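Local coordinates for DUF724 domain-containing protein 6-like (Raphanus sativus, PDB 5ZWX), which binds a dimethylated histone H3 tail through an Agenet-domain cassette, probably coupling this heterochromatin mark to DNA methylation, at residues A[17-22]-A[78-83]; A[52-57]-A[67-72]; A[12-17]-A[36-41]; A[23-28]-A[74-79]; A[32-37]-A[106-111]. One frame throughout, in Å; residues are numbered along the deposited sequence.

Contact 1: residues A[17-22]-A[78-83]; sequences GAAVEI and RPPAPA
The guanidinium of R78 is met at its edge, in plane, by the carboxylate of E21, while the indole of W33 lends it a cation-pi contact. Here strand 19-22 of an SH3-like Agenet barrel takes the short strand 77-78 at its side, E21 and R78 forming an antiparallel hydrogen-bonded pair: E21 N reaches R78 O at 2.9 Å and R78 N returns to E21 O. NE and NH2 of the arginine converge on the same oxygen: NH2 lies 2.9 Å from E21 OE1 and NE 3.0 Å, both on one face of a carboxylate turned 39° against the guanidinium. NH1 is held by the carbonyl of R143. With CG between its backbone N and carbonyl carbon (chi1 69°), R78 carries its extended chain obliquely across E21, CG 3.9 Å from E21 CB. The other carboxylate oxygen, OE2, takes the backbone N-H of A81 from well above its plane at 2.9 Å and also pairs with R140. Glutamate therefore suits a buried place where two arginines and an amide need an acceptor; a leucine here would probably leave R78 without its counter-charge and A81 N without its acceptor. Small A19 and rigid P80 suit the exposed margin, where P80 CD rests 3.3 Å from A19 O and P80 CG 3.9 Å from A19 CB.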
# COMPACT_ATOMS: atom_id res chain seq x y z
N GLY A 17 -10.95 3.08 -13.29
CA GLY A 17 -9.71 3.39 -13.97
C GLY A 17 -8.66 4.00 -13.05
O GLY A 17 -7.48 3.95 -13.35
N ALA A 18 -9.11 4.57 -11.94
CA ALA A 18 -8.19 5.22 -11.00
C ALA A 18 -7.18 4.26 -10.40
O ALA A 18 -7.55 3.18 -9.94
CB ALA A 18 -8.96 5.89 -9.89
N ALA A 19 -5.93 4.68 -10.35
CA ALA A 19 -4.90 3.94 -9.63
C ALA A 19 -5.14 4.17 -8.15
O ALA A 19 -5.51 5.26 -7.74
CB ALA A 19 -3.52 4.41 -10.04
N VAL A 20 -4.92 3.14 -7.34
CA VAL A 20 -5.15 3.23 -5.90
C VAL A 20 -4.14 2.34 -5.15
O VAL A 20 -3.47 1.52 -5.77
CB VAL A 20 -6.59 2.75 -5.51
CG1 VAL A 20 -7.65 3.73 -6.00
CG2 VAL A 20 -6.85 1.35 -6.07
N GLU A 21 -4.04 2.55 -3.84
CA GLU A 21 -3.40 1.60 -2.95
C GLU A 21 -4.50 0.93 -2.14
O GLU A 21 -5.51 1.55 -1.76
CB GLU A 21 -2.37 2.30 -2.06
CG GLU A 21 -1.34 3.07 -2.90
CD GLU A 21 -0.13 3.56 -2.12
OE1 GLU A 21 -0.14 3.50 -0.87
OE2 GLU A 21 0.82 4.05 -2.77
N ILE A 22 -4.30 -0.36 -1.89
CA ILE A 22 -5.35 -1.21 -1.35
C ILE A 22 -4.87 -1.80 -0.04
O ILE A 22 -3.76 -2.44 0.00
CB ILE A 22 -5.69 -2.37 -2.31
CG1 ILE A 22 -5.99 -1.81 -3.70
CG2 ILE A 22 -6.77 -3.28 -1.70
CD1 ILE A 22 -5.89 -2.80 -4.83
N ARG A 78 -6.93 4.09 -0.89
CA ARG A 78 -6.44 5.47 -0.87
C ARG A 78 -5.74 5.76 -2.18
O ARG A 78 -5.52 4.84 -2.96
CB ARG A 78 -5.52 5.71 0.32
CG ARG A 78 -4.15 4.94 0.19
CD ARG A 78 -3.33 5.07 1.46
NE ARG A 78 -1.91 4.78 1.17
CZ ARG A 78 -0.90 5.04 2.01
NH1 ARG A 78 -1.16 5.56 3.21
NH2 ARG A 78 0.35 4.78 1.66
N PRO A 79 -5.46 7.05 -2.49
CA PRO A 79 -4.81 7.27 -3.77
C PRO A 79 -3.36 6.78 -3.69
O PRO A 79 -2.90 6.56 -2.58
CB PRO A 79 -4.89 8.82 -3.95
CG PRO A 79 -5.83 9.30 -2.91
CD PRO A 79 -5.72 8.31 -1.78
N PRO A 80 -2.68 6.64 -4.84
CA PRO A 80 -1.23 6.40 -4.84
C PRO A 80 -0.51 7.41 -3.95
O PRO A 80 -0.82 8.58 -3.96
CB PRO A 80 -0.83 6.61 -6.30
CG PRO A 80 -2.08 6.39 -7.06
CD PRO A 80 -3.17 6.91 -6.20
N ALA A 81 0.45 6.93 -3.18
CA ALA A 81 1.25 7.79 -2.33
C ALA A 81 1.87 8.92 -3.17
O ALA A 81 2.19 8.72 -4.34
CB ALA A 81 2.34 6.96 -1.61
N PRO A 82 2.04 10.09 -2.57
CA PRO A 82 2.58 11.24 -3.30
C PRO A 82 3.95 10.93 -3.91
O PRO A 82 4.73 10.19 -3.29
CB PRO A 82 2.68 12.32 -2.22
CG PRO A 82 1.65 11.92 -1.23
CD PRO A 82 1.71 10.44 -1.18
N ALA A 83 4.22 11.48 -5.09
CA ALA A 83 5.51 11.32 -5.76
C ALA A 83 6.63 11.86 -4.89
O ALA A 83 6.48 12.89 -4.23
CB ALA A 83 5.51 12.02 -7.11

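Contact 2: residues A[52-57]-A[67-72]; sequences EVEYTT and RLREVV
E52 sends its extended chain along the face it shares with V71 and R69, and its CG passes 3.6 Å from E70 O. Its carboxylate stands nearly perpendicular to the guanidinium of R69, with OE2 and R69 NH1 4.1 Å apart, so the attraction is probably only a diffuse one. V53 turns to the other face; its N-H meets E70 O at 2.9 Å and its carbonyl takes E70 N, while CG1 crosses V72 CG2 in the apolar interior, a place suited to compact branched residues. This antiparallel ladder belongs to the SH3-like Agenet barrel, the strand axes 152° apart. E54 returns to the E52 side. With CG anti to the backbone N (chi1 177°) it reaches out over the strand towards R69, whose NE bonds to E54 OE2 at 3.1 Å, on the anti side of the carboxylate and in the guanidinium plane. OE1 of E54 pairs with K37. Y55 binds L68 O through its backbone N and turns one ring face to L68, whose CD2 sits 4.3 Å from the centroid. The phenol gives Y55 its second grip: OH donates to E70 OE1 at 2.8 Å, from above the carboxylate plane. OE2 of E70 forms a salt bridge with a basic side chain of the bound peptide, and basic peptide side-chain packing also falls on Y55 and L68. At T56 the chain turns a corner, and T56 O lies 3.4 Å above the guanidinium plane of R67, too poorly angled for a hydrogen bond.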
# COMPACT_ATOMS: atom_id res chain seq x y z
N GLU A 52 -15.03 -2.53 -6.77
CA GLU A 52 -14.21 -3.66 -7.19
C GLU A 52 -12.87 -3.11 -7.64
O GLU A 52 -12.82 -2.09 -8.33
CB GLU A 52 -14.90 -4.45 -8.30
CG GLU A 52 -14.13 -5.69 -8.72
CD GLU A 52 -14.80 -6.38 -9.88
OE1 GLU A 52 -15.75 -5.79 -10.42
OE2 GLU A 52 -14.38 -7.50 -10.26
N VAL A 53 -11.78 -3.77 -7.25
CA VAL A 53 -10.43 -3.37 -7.64
C VAL A 53 -9.69 -4.54 -8.25
O VAL A 53 -10.03 -5.70 -8.01
CB VAL A 53 -9.58 -2.82 -6.45
CG1 VAL A 53 -10.22 -1.57 -5.87
CG2 VAL A 53 -9.36 -3.89 -5.36
N GLU A 54 -8.70 -4.21 -9.08
CA GLU A 54 -7.79 -5.19 -9.65
C GLU A 54 -6.39 -4.93 -9.16
O GLU A 54 -5.91 -3.80 -9.29
CB GLU A 54 -7.82 -5.13 -11.18
CG GLU A 54 -6.84 -6.08 -11.84
CD GLU A 54 -6.93 -6.03 -13.35
OE1 GLU A 54 -6.18 -5.23 -13.96
OE2 GLU A 54 -7.76 -6.77 -13.92
N TYR A 55 -5.72 -5.94 -8.61
CA TYR A 55 -4.36 -5.76 -8.13
C TYR A 55 -3.37 -5.73 -9.28
O TYR A 55 -3.56 -6.41 -10.28
CB TYR A 55 -3.96 -6.89 -7.16
CG TYR A 55 -4.69 -6.84 -5.84
CD1 TYR A 55 -6.05 -7.14 -5.76
CD2 TYR A 55 -4.03 -6.47 -4.69
CE1 TYR A 55 -6.71 -7.09 -4.56
CE2 TYR A 55 -4.69 -6.42 -3.48
CZ TYR A 55 -6.02 -6.74 -3.42
OH TYR A 55 -6.66 -6.69 -2.20
N THR A 56 -2.32 -4.94 -9.12
CA THR A 56 -1.27 -4.84 -10.13
C THR A 56 -0.28 -5.99 -9.99
O THR A 56 0.25 -6.48 -10.99
CB THR A 56 -0.52 -3.50 -10.02
OG1 THR A 56 -1.44 -2.42 -10.22
CG2 THR A 56 0.59 -3.40 -11.07
N THR A 57 -0.01 -6.43 -8.76
CA THR A 57 1.07 -7.43 -8.55
C THR A 57 0.62 -8.74 -7.89
O THR A 57 1.45 -9.62 -7.64
CB THR A 57 2.19 -6.85 -7.68
OG1 THR A 57 1.69 -6.66 -6.35
CG2 THR A 57 2.69 -5.51 -8.23
N ARG A 67 -4.86 -11.25 -13.13
CA ARG A 67 -4.64 -10.41 -11.97
C ARG A 67 -5.81 -10.55 -11.00
O ARG A 67 -6.96 -10.71 -11.42
CB ARG A 67 -4.44 -8.95 -12.37
CG ARG A 67 -3.14 -8.73 -13.09
CD ARG A 67 -2.86 -7.27 -13.35
NE ARG A 67 -1.52 -7.09 -13.90
CZ ARG A 67 -1.01 -5.93 -14.29
NH1 ARG A 67 -1.73 -4.82 -14.20
NH2 ARG A 67 0.22 -5.89 -14.78
N LEU A 68 -5.51 -10.55 -9.71
CA LEU A 68 -6.53 -10.75 -8.70
C LEU A 68 -7.52 -9.58 -8.71
O LEU A 68 -7.13 -8.43 -8.80
CB LEU A 68 -5.89 -10.88 -7.31
CG LEU A 68 -6.87 -11.01 -6.14
CD1 LEU A 68 -7.69 -12.28 -6.30
CD2 LEU A 68 -6.15 -10.97 -4.80
N ARG A 69 -8.81 -9.89 -8.64
CA ARG A 69 -9.81 -8.84 -8.45
C ARG A 69 -10.57 -9.12 -7.16
O ARG A 69 -10.82 -10.28 -6.82
CB ARG A 69 -10.77 -8.79 -9.64
CG ARG A 69 -10.13 -8.33 -10.94
CD ARG A 69 -11.17 -8.25 -12.04
NE ARG A 69 -10.71 -7.51 -13.21
CZ ARG A 69 -11.52 -6.99 -14.12
NH1 ARG A 69 -12.83 -7.13 -14.01
NH2 ARG A 69 -11.01 -6.32 -15.15
N GLU A 70 -10.93 -8.05 -6.46
CA GLU A 70 -11.65 -8.17 -5.19
C GLU A 70 -12.68 -7.07 -5.06
O GLU A 70 -12.44 -5.96 -5.52
CB GLU A 70 -10.70 -8.09 -4.01
CG GLU A 70 -10.05 -9.41 -3.69
CD GLU A 70 -9.23 -9.37 -2.43
OE1 GLU A 70 -8.98 -8.26 -1.93
OE2 GLU A 70 -8.84 -10.46 -1.95
N VAL A 71 -13.81 -7.38 -4.43
CA VAL A 71 -14.79 -6.36 -4.01
C VAL A 71 -14.36 -5.90 -2.60
O VAL A 71 -14.18 -6.73 -1.71
CB VAL A 71 -16.21 -6.93 -4.01
CG1 VAL A 71 -17.22 -5.90 -3.47
CG2 VAL A 71 -16.60 -7.37 -5.42
N VAL A 72 -14.13 -4.61 -2.42
CA VAL A 72 -13.62 -4.08 -1.15
C VAL A 72 -14.45 -2.90 -0.67
O VAL A 72 -15.19 -2.31 -1.46
CB VAL A 72 -12.16 -3.61 -1.28
CG1 VAL A 72 -11.24 -4.79 -1.70
CG2 VAL A 72 -12.05 -2.50 -2.30

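Contact 3: residues A[12-17]-A[36-41]; sequences PFLKPG and GKVVAV
G17 N bonds to V38 O at 2.8 Å, a nearly straight link (169° at the hydrogen) that ties the incoming chain to the strand. Just before it, the carbonyl of K15 settles against the V38 side chain, K15 O lying 3.2 Å from V38 CB. The two methyls of V38 share the work. CG1, anti to the backbone N (chi1 176°), stays beside that same carbonyl, whereas CG2 crosses the end of L14, meeting its CD1 at 3.8 Å. P16 completes this shell by setting its ring CD 4.0 Å from V41 CG2. Branched valines give broad apolar faces here, and proline stiffens the turn. G17 has a positive phi (96°), at which a CB would press on the carbonyl of P16, so the absence of a side chain fits.

Farther out, L14 is backed by V20, V74 and C51, and V41 by L10 and C51, while A18 and V20 bond by their backbones to V38 and G36 and continue the pairing begun at G17. On the other edge of the strand, V39 and A40 both face E52, a classic beta bulge, in the long bent strand of an SH3-like Agenet barrel.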
# COMPACT_ATOMS: atom_id res chain seq x y z
N PRO A 12 -13.62 11.94 -4.26
CA PRO A 12 -13.37 12.31 -5.66
C PRO A 12 -12.33 11.46 -6.42
O PRO A 12 -12.48 11.24 -7.63
CB PRO A 12 -12.89 13.76 -5.55
CG PRO A 12 -13.67 14.29 -4.37
CD PRO A 12 -13.64 13.13 -3.37
N PHE A 13 -11.30 10.97 -5.74
CA PHE A 13 -10.28 10.20 -6.48
C PHE A 13 -10.81 8.84 -6.93
O PHE A 13 -10.22 8.20 -7.80
CB PHE A 13 -9.02 10.00 -5.63
CG PHE A 13 -9.15 8.95 -4.56
CD1 PHE A 13 -9.60 9.29 -3.29
CD2 PHE A 13 -8.80 7.63 -4.82
CE1 PHE A 13 -9.71 8.32 -2.29
CE2 PHE A 13 -8.91 6.66 -3.83
CZ PHE A 13 -9.38 7.01 -2.57
N LEU A 14 -11.91 8.39 -6.34
CA LEU A 14 -12.38 7.05 -6.59
C LEU A 14 -13.27 7.01 -7.82
O LEU A 14 -14.45 7.38 -7.76
CB LEU A 14 -13.13 6.51 -5.37
CG LEU A 14 -12.90 5.10 -4.81
CD1 LEU A 14 -11.44 4.64 -4.94
CD2 LEU A 14 -13.38 5.03 -3.34
N LYS A 15 -12.71 6.59 -8.95
CA LYS A 15 -13.50 6.39 -10.16
C LYS A 15 -12.95 5.20 -10.93
O LYS A 15 -11.78 4.84 -10.75
CB LYS A 15 -13.50 7.66 -11.02
CG LYS A 15 -12.12 8.06 -11.52
CD LYS A 15 -12.15 9.39 -12.26
CE LYS A 15 -12.41 10.55 -11.31
NZ LYS A 15 -12.28 11.86 -12.00
N PRO A 16 -13.78 4.58 -11.78
CA PRO A 16 -13.24 3.49 -12.60
C PRO A 16 -11.97 3.93 -13.31
O PRO A 16 -11.92 5.04 -13.83
CB PRO A 16 -14.36 3.21 -13.61
CG PRO A 16 -15.61 3.68 -12.93
CD PRO A 16 -15.21 4.85 -12.07
N GLY A 17 -10.95 3.08 -13.29
CA GLY A 17 -9.71 3.39 -13.97
C GLY A 17 -8.66 4.00 -13.05
O GLY A 17 -7.48 3.95 -13.35
N GLY A 36 -3.04 -1.08 -7.10
CA GLY A 36 -4.03 -1.62 -8.01
C GLY A 36 -4.79 -0.54 -8.74
O GLY A 36 -4.37 0.62 -8.76
N LYS A 37 -5.90 -0.91 -9.37
CA LYS A 37 -6.73 0.08 -10.05
C LYS A 37 -8.21 -0.20 -9.80
O LYS A 37 -8.61 -1.33 -9.58
CB LYS A 37 -6.42 0.09 -11.54
CG LYS A 37 -6.82 -1.17 -12.28
CD LYS A 37 -6.96 -0.90 -13.78
CE LYS A 37 -7.92 -1.89 -14.44
NZ LYS A 37 -7.31 -2.69 -15.53
N VAL A 38 -9.03 0.85 -9.85
CA VAL A 38 -10.45 0.66 -9.66
C VAL A 38 -11.08 0.09 -10.92
O VAL A 38 -10.89 0.61 -12.03
CB VAL A 38 -11.14 2.00 -9.31
CG1 VAL A 38 -12.65 1.80 -9.21
CG2 VAL A 38 -10.55 2.56 -8.00
N VAL A 39 -11.86 -0.97 -10.76
CA VAL A 39 -12.64 -1.53 -11.87
C VAL A 39 -14.09 -1.04 -11.87
O VAL A 39 -14.67 -0.77 -12.92
CB VAL A 39 -12.62 -3.07 -11.84
CG1 VAL A 39 -13.49 -3.65 -12.94
CG2 VAL A 39 -11.21 -3.55 -11.99
N ALA A 40 -14.68 -0.92 -10.68
CA ALA A 40 -16.07 -0.46 -10.60
C ALA A 40 -16.33 0.23 -9.27
O ALA A 40 -15.72 -0.12 -8.25
CB ALA A 40 -17.03 -1.63 -10.79
N VAL A 41 -17.24 1.21 -9.29
CA VAL A 41 -17.62 1.91 -8.07
C VAL A 41 -19.13 1.96 -7.93
O VAL A 41 -19.85 1.71 -8.89
CB VAL A 41 -17.06 3.36 -8.02
CG1 VAL A 41 -15.52 3.36 -8.16
CG2 VAL A 41 -17.74 4.23 -9.06

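Contact 4: residues A[23-28]-A[74-79]; sequences SSNESG and VGQLRP
S23 and Q76 interlock closely, whereas N25 merely leans on the glutamine at the exposed margin. In the close part, Q76 O accepts twice from S23: the backbone N comes in the carbonyl plane at 2.8 Å, and the hydroxyl donates from above that plane, S23 OG to Q76 O measuring 2.9 Å. Serine suits this position because its OG, between the backbone N and the carbonyl carbon (chi1 52°), reaches the same acceptor as its own N-H. Q76 answers with its side chain, extended beyond CG, whose NE2 reaches a lone pair of S23 O at 2.8 Å. Its OE1 takes D73 N, which settles which way round the amide sits.

On the looser side the N25 and Q76 amides cross with their planes 42° apart, and N25 ND2 stays 3.5 Å from Q76 OE1 without a hydrogen bond. Beyond, the loop holds its own shape by an ST turn, S24 OG accepting E26 N at 2.9 Å; the E26 carboxylate forms a salt bridge to the bound peptide. Glutamine can donate and accept with one group, so the contact implies that a peptide-facing loop is tied to the 3-10 turn 74-76 by neutral, directional bonds instead of apolar burial.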
# COMPACT_ATOMS: atom_id res chain seq x y z
N SER A 23 -5.65 -1.60 1.02
CA SER A 23 -5.31 -2.25 2.29
C SER A 23 -6.31 -3.39 2.53
O SER A 23 -7.38 -3.40 1.98
CB SER A 23 -5.32 -1.25 3.44
OG SER A 23 -6.53 -0.52 3.46
N SER A 24 -5.91 -4.37 3.32
CA SER A 24 -6.76 -5.52 3.59
C SER A 24 -7.13 -5.58 5.05
O SER A 24 -6.43 -5.01 5.91
CB SER A 24 -6.07 -6.82 3.17
OG SER A 24 -6.73 -7.96 3.68
N ASN A 25 -8.22 -6.28 5.32
CA ASN A 25 -8.72 -6.46 6.67
C ASN A 25 -8.14 -7.75 7.27
O ASN A 25 -8.16 -7.95 8.49
CB ASN A 25 -10.25 -6.51 6.64
CG ASN A 25 -10.88 -5.29 5.95
OD1 ASN A 25 -10.38 -4.18 6.07
ND2 ASN A 25 -11.97 -5.51 5.23
N GLU A 26 -7.62 -8.61 6.41
CA GLU A 26 -7.12 -9.92 6.84
C GLU A 26 -5.84 -9.76 7.67
O GLU A 26 -4.97 -8.96 7.33
CB GLU A 26 -6.85 -10.82 5.64
CG GLU A 26 -7.99 -10.89 4.63
CD GLU A 26 -7.56 -11.52 3.32
OE1 GLU A 26 -6.70 -12.42 3.35
OE2 GLU A 26 -8.06 -11.10 2.26
N SER A 27 -5.71 -10.57 8.71
CA SER A 27 -4.59 -10.43 9.64
C SER A 27 -3.24 -10.57 8.94
O SER A 27 -2.27 -9.87 9.28
CB SER A 27 -4.70 -11.44 10.78
OG SER A 27 -4.63 -12.76 10.28
N GLY A 28 -3.18 -11.46 7.95
CA GLY A 28 -1.93 -11.70 7.24
C GLY A 28 -1.51 -10.50 6.39
O GLY A 28 -0.41 -10.49 5.83
N VAL A 74 -14.93 0.99 0.48
CA VAL A 74 -14.28 2.25 0.17
C VAL A 74 -13.12 2.58 1.13
O VAL A 74 -12.05 3.01 0.71
CB VAL A 74 -15.33 3.38 0.18
CG1 VAL A 74 -14.65 4.74 0.13
CG2 VAL A 74 -16.27 3.20 -1.02
N GLY A 75 -13.33 2.34 2.43
CA GLY A 75 -12.33 2.67 3.43
C GLY A 75 -11.03 1.85 3.33
O GLY A 75 -10.07 2.14 4.04
N GLN A 76 -11.01 0.86 2.44
CA GLN A 76 -9.77 0.07 2.20
C GLN A 76 -8.86 0.74 1.16
O GLN A 76 -7.73 0.31 0.96
CB GLN A 76 -10.11 -1.33 1.74
CG GLN A 76 -10.71 -2.18 2.81
CD GLN A 76 -11.04 -3.57 2.31
OE1 GLN A 76 -12.20 -3.90 2.12
NE2 GLN A 76 -10.01 -4.39 2.08
N LEU A 77 -9.34 1.80 0.52
CA LEU A 77 -8.62 2.38 -0.61
C LEU A 77 -8.08 3.76 -0.30
O LEU A 77 -8.69 4.51 0.46
CB LEU A 77 -9.54 2.48 -1.84
CG LEU A 77 -10.15 1.15 -2.28
CD1 LEU A 77 -11.06 1.30 -3.51
CD2 LEU A 77 -9.03 0.13 -2.55
N ARG A 78 -6.93 4.09 -0.89
CA ARG A 78 -6.44 5.47 -0.87
C ARG A 78 -5.74 5.76 -2.18
O ARG A 78 -5.52 4.84 -2.96
CB ARG A 78 -5.52 5.71 0.32
CG ARG A 78 -4.15 4.94 0.19
CD ARG A 78 -3.33 5.07 1.46
NE ARG A 78 -1.91 4.78 1.17
CZ ARG A 78 -0.90 5.04 2.01
NH1 ARG A 78 -1.16 5.56 3.21
NH2 ARG A 78 0.35 4.78 1.66
N PRO A 79 -5.46 7.05 -2.49
CA PRO A 79 -4.81 7.27 -3.77
C PRO A 79 -3.36 6.78 -3.69
O PRO A 79 -2.90 6.56 -2.58
CB PRO A 79 -4.89 8.82 -3.95
CG PRO A 79 -5.83 9.30 -2.91
CD PRO A 79 -5.72 8.31 -1.78

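Contact 5: residues A[32-37]-A[106-111]; sequences SWYMGK and GWWEGT
W107 O is met by two successive residues of strand 32-40: W33 N donates to it at 2.8 Å, and S32 CA adds a C-H contact at 3.2 Å. W107 N returns the bond to W33 O, completing an antiparallel hydrogen-bonded pair. S32 CB stands 3.6 Å above the centre of the W108 six-membered ring, a close fit that suits a small residue; S32 OG bonds to F29 O. Y34 lays one ring face on G106, with CA 3.5 Å from the centroid, where a CB would collide with the ring. Its OH bonds to S104 O and only weakly to W108 NE1, 3.4 Å away. Replacing Y34 by an alanine is likely to uncover G106, leave S104 O without its donor and let the W108 indole shift. On the W33 side, selenomethionine M35 sets SE obliquely 5.2 Å from the centroid of the W107 five-membered ring, a Met-aromatic contact, with CE at the ring edge; a water donates to E109 OE1 and accepts only weakly from W33 NE1. The bound peptide packs on Y34 and, by its modified side chain, on W108. Strand 32-40 thus meets strand 106-116, which pairs onward with 98-103 and 120-125.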
# COMPACT_ATOMS: atom_id res chain seq x y z
N SER A 32 -0.10 -3.55 5.30
CA SER A 32 0.29 -3.48 3.89
C SER A 32 -0.57 -2.57 3.04
O SER A 32 -1.76 -2.39 3.33
CB SER A 32 0.25 -4.84 3.22
OG SER A 32 -1.07 -5.33 3.13
N TRP A 33 0.04 -2.10 1.95
CA TRP A 33 -0.64 -1.40 0.87
C TRP A 33 -0.18 -2.06 -0.44
O TRP A 33 1.02 -2.09 -0.73
CB TRP A 33 -0.29 0.09 0.88
CG TRP A 33 -0.90 0.83 2.06
CD1 TRP A 33 -0.29 1.18 3.23
CD2 TRP A 33 -2.27 1.27 2.17
NE1 TRP A 33 -1.20 1.83 4.06
CE2 TRP A 33 -2.41 1.89 3.42
CE3 TRP A 33 -3.37 1.19 1.32
CZ2 TRP A 33 -3.63 2.46 3.85
CZ3 TRP A 33 -4.59 1.77 1.74
CH2 TRP A 33 -4.70 2.38 2.99
N TYR A 34 -1.12 -2.64 -1.19
CA TYR A 34 -0.84 -3.22 -2.51
C TYR A 34 -1.37 -2.33 -3.63
O TYR A 34 -2.47 -1.80 -3.51
CB TYR A 34 -1.44 -4.63 -2.61
CG TYR A 34 -0.42 -5.63 -2.02
CD1 TYR A 34 -0.24 -5.72 -0.64
CD2 TYR A 34 0.39 -6.41 -2.84
CE1 TYR A 34 0.75 -6.61 -0.08
CE2 TYR A 34 1.35 -7.29 -2.30
CZ TYR A 34 1.51 -7.38 -0.93
OH TYR A 34 2.48 -8.22 -0.38
N MSE A 35 -0.59 -2.13 -4.69
CA MSE A 35 -1.00 -1.23 -5.77
C MSE A 35 -2.08 -1.87 -6.62
O MSE A 35 -2.07 -3.09 -6.83
CB MSE A 35 0.19 -0.83 -6.64
CG MSE A 35 1.40 -0.34 -5.87
SE MSE A 35 1.03 1.23 -4.70
CE MSE A 35 0.62 0.32 -3.00
N GLY A 36 -3.04 -1.08 -7.10
CA GLY A 36 -4.03 -1.62 -8.01
C GLY A 36 -4.79 -0.54 -8.74
O GLY A 36 -4.37 0.62 -8.76
N LYS A 37 -5.90 -0.91 -9.37
CA LYS A 37 -6.73 0.08 -10.05
C LYS A 37 -8.21 -0.20 -9.80
O LYS A 37 -8.61 -1.33 -9.58
CB LYS A 37 -6.42 0.09 -11.54
CG LYS A 37 -6.82 -1.17 -12.28
CD LYS A 37 -6.96 -0.90 -13.78
CE LYS A 37 -7.92 -1.89 -14.44
NZ LYS A 37 -7.31 -2.69 -15.53
N GLY A 106 4.38 -5.82 -2.37
CA GLY A 106 3.58 -4.69 -1.85
C GLY A 106 4.39 -3.88 -0.84
O GLY A 106 5.58 -4.20 -0.57
N TRP A 107 3.78 -2.83 -0.31
CA TRP A 107 4.43 -1.96 0.67
C TRP A 107 3.98 -2.27 2.09
O TRP A 107 2.78 -2.27 2.38
CB TRP A 107 4.13 -0.48 0.35
CG TRP A 107 4.78 -0.02 -0.93
CD1 TRP A 107 4.21 0.06 -2.17
CD2 TRP A 107 6.14 0.44 -1.09
NE1 TRP A 107 5.11 0.55 -3.08
CE2 TRP A 107 6.30 0.78 -2.45
CE3 TRP A 107 7.23 0.56 -0.22
CZ2 TRP A 107 7.51 1.27 -2.97
CZ3 TRP A 107 8.43 1.05 -0.73
CH2 TRP A 107 8.56 1.39 -2.09
N TRP A 108 4.93 -2.49 3.00
CA TRP A 108 4.59 -2.87 4.38
C TRP A 108 5.15 -1.84 5.34
O TRP A 108 6.35 -1.55 5.31
CB TRP A 108 5.17 -4.29 4.71
CG TRP A 108 4.62 -5.35 3.83
CD1 TRP A 108 4.96 -5.60 2.53
CD2 TRP A 108 3.59 -6.32 4.17
NE1 TRP A 108 4.21 -6.66 2.05
CE2 TRP A 108 3.36 -7.11 3.03
CE3 TRP A 108 2.84 -6.58 5.32
CZ2 TRP A 108 2.42 -8.16 3.01
CZ3 TRP A 108 1.91 -7.62 5.31
CH2 TRP A 108 1.71 -8.39 4.16
N GLU A 109 4.30 -1.30 6.20
CA GLU A 109 4.72 -0.27 7.14
C GLU A 109 5.59 -0.84 8.27
O GLU A 109 5.21 -1.81 8.92
CB GLU A 109 3.51 0.41 7.77
CG GLU A 109 3.87 1.37 8.86
CD GLU A 109 2.68 2.24 9.26
OE1 GLU A 109 1.53 1.85 8.96
OE2 GLU A 109 2.92 3.31 9.86
N GLY A 110 6.71 -0.18 8.56
CA GLY A 110 7.54 -0.51 9.70
C GLY A 110 8.31 0.70 10.20
O GLY A 110 8.10 1.83 9.73
N THR A 111 9.22 0.47 11.15
CA THR A 111 10.01 1.53 11.78
C THR A 111 11.49 1.23 11.67
O THR A 111 11.91 0.13 12.00
CB THR A 111 9.67 1.69 13.28
OG1 THR A 111 8.30 2.08 13.42
CG2 THR A 111 10.56 2.74 13.91
O HOH W 1 0.10 1.18 6.74

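In the fold
Strand 32-40 runs through the set: contact 3 uses its far end and contact 5 its beginning, while strands 19-22 (contact 1) and 51-55 (contact 2) are its neighbours. The ranges of contacts 1 and 4 overlap at R78 and P79, but contact 1 works through the charged R78 and contact 4 through the neutral Q76. Contact 4 is the most superficial, with no buried touching residue; the centre of contact 5 lies about 3 Å from the centre of the chain, and it trades charge for aromatic rings. Contacts 2 and 3 stand farther out, the first mixing a salt bridge with apolar packing, the second chiefly valine, leucine and proline. L77 packs on I22, V53 and L14, so contacts 1 to 4 share an interior.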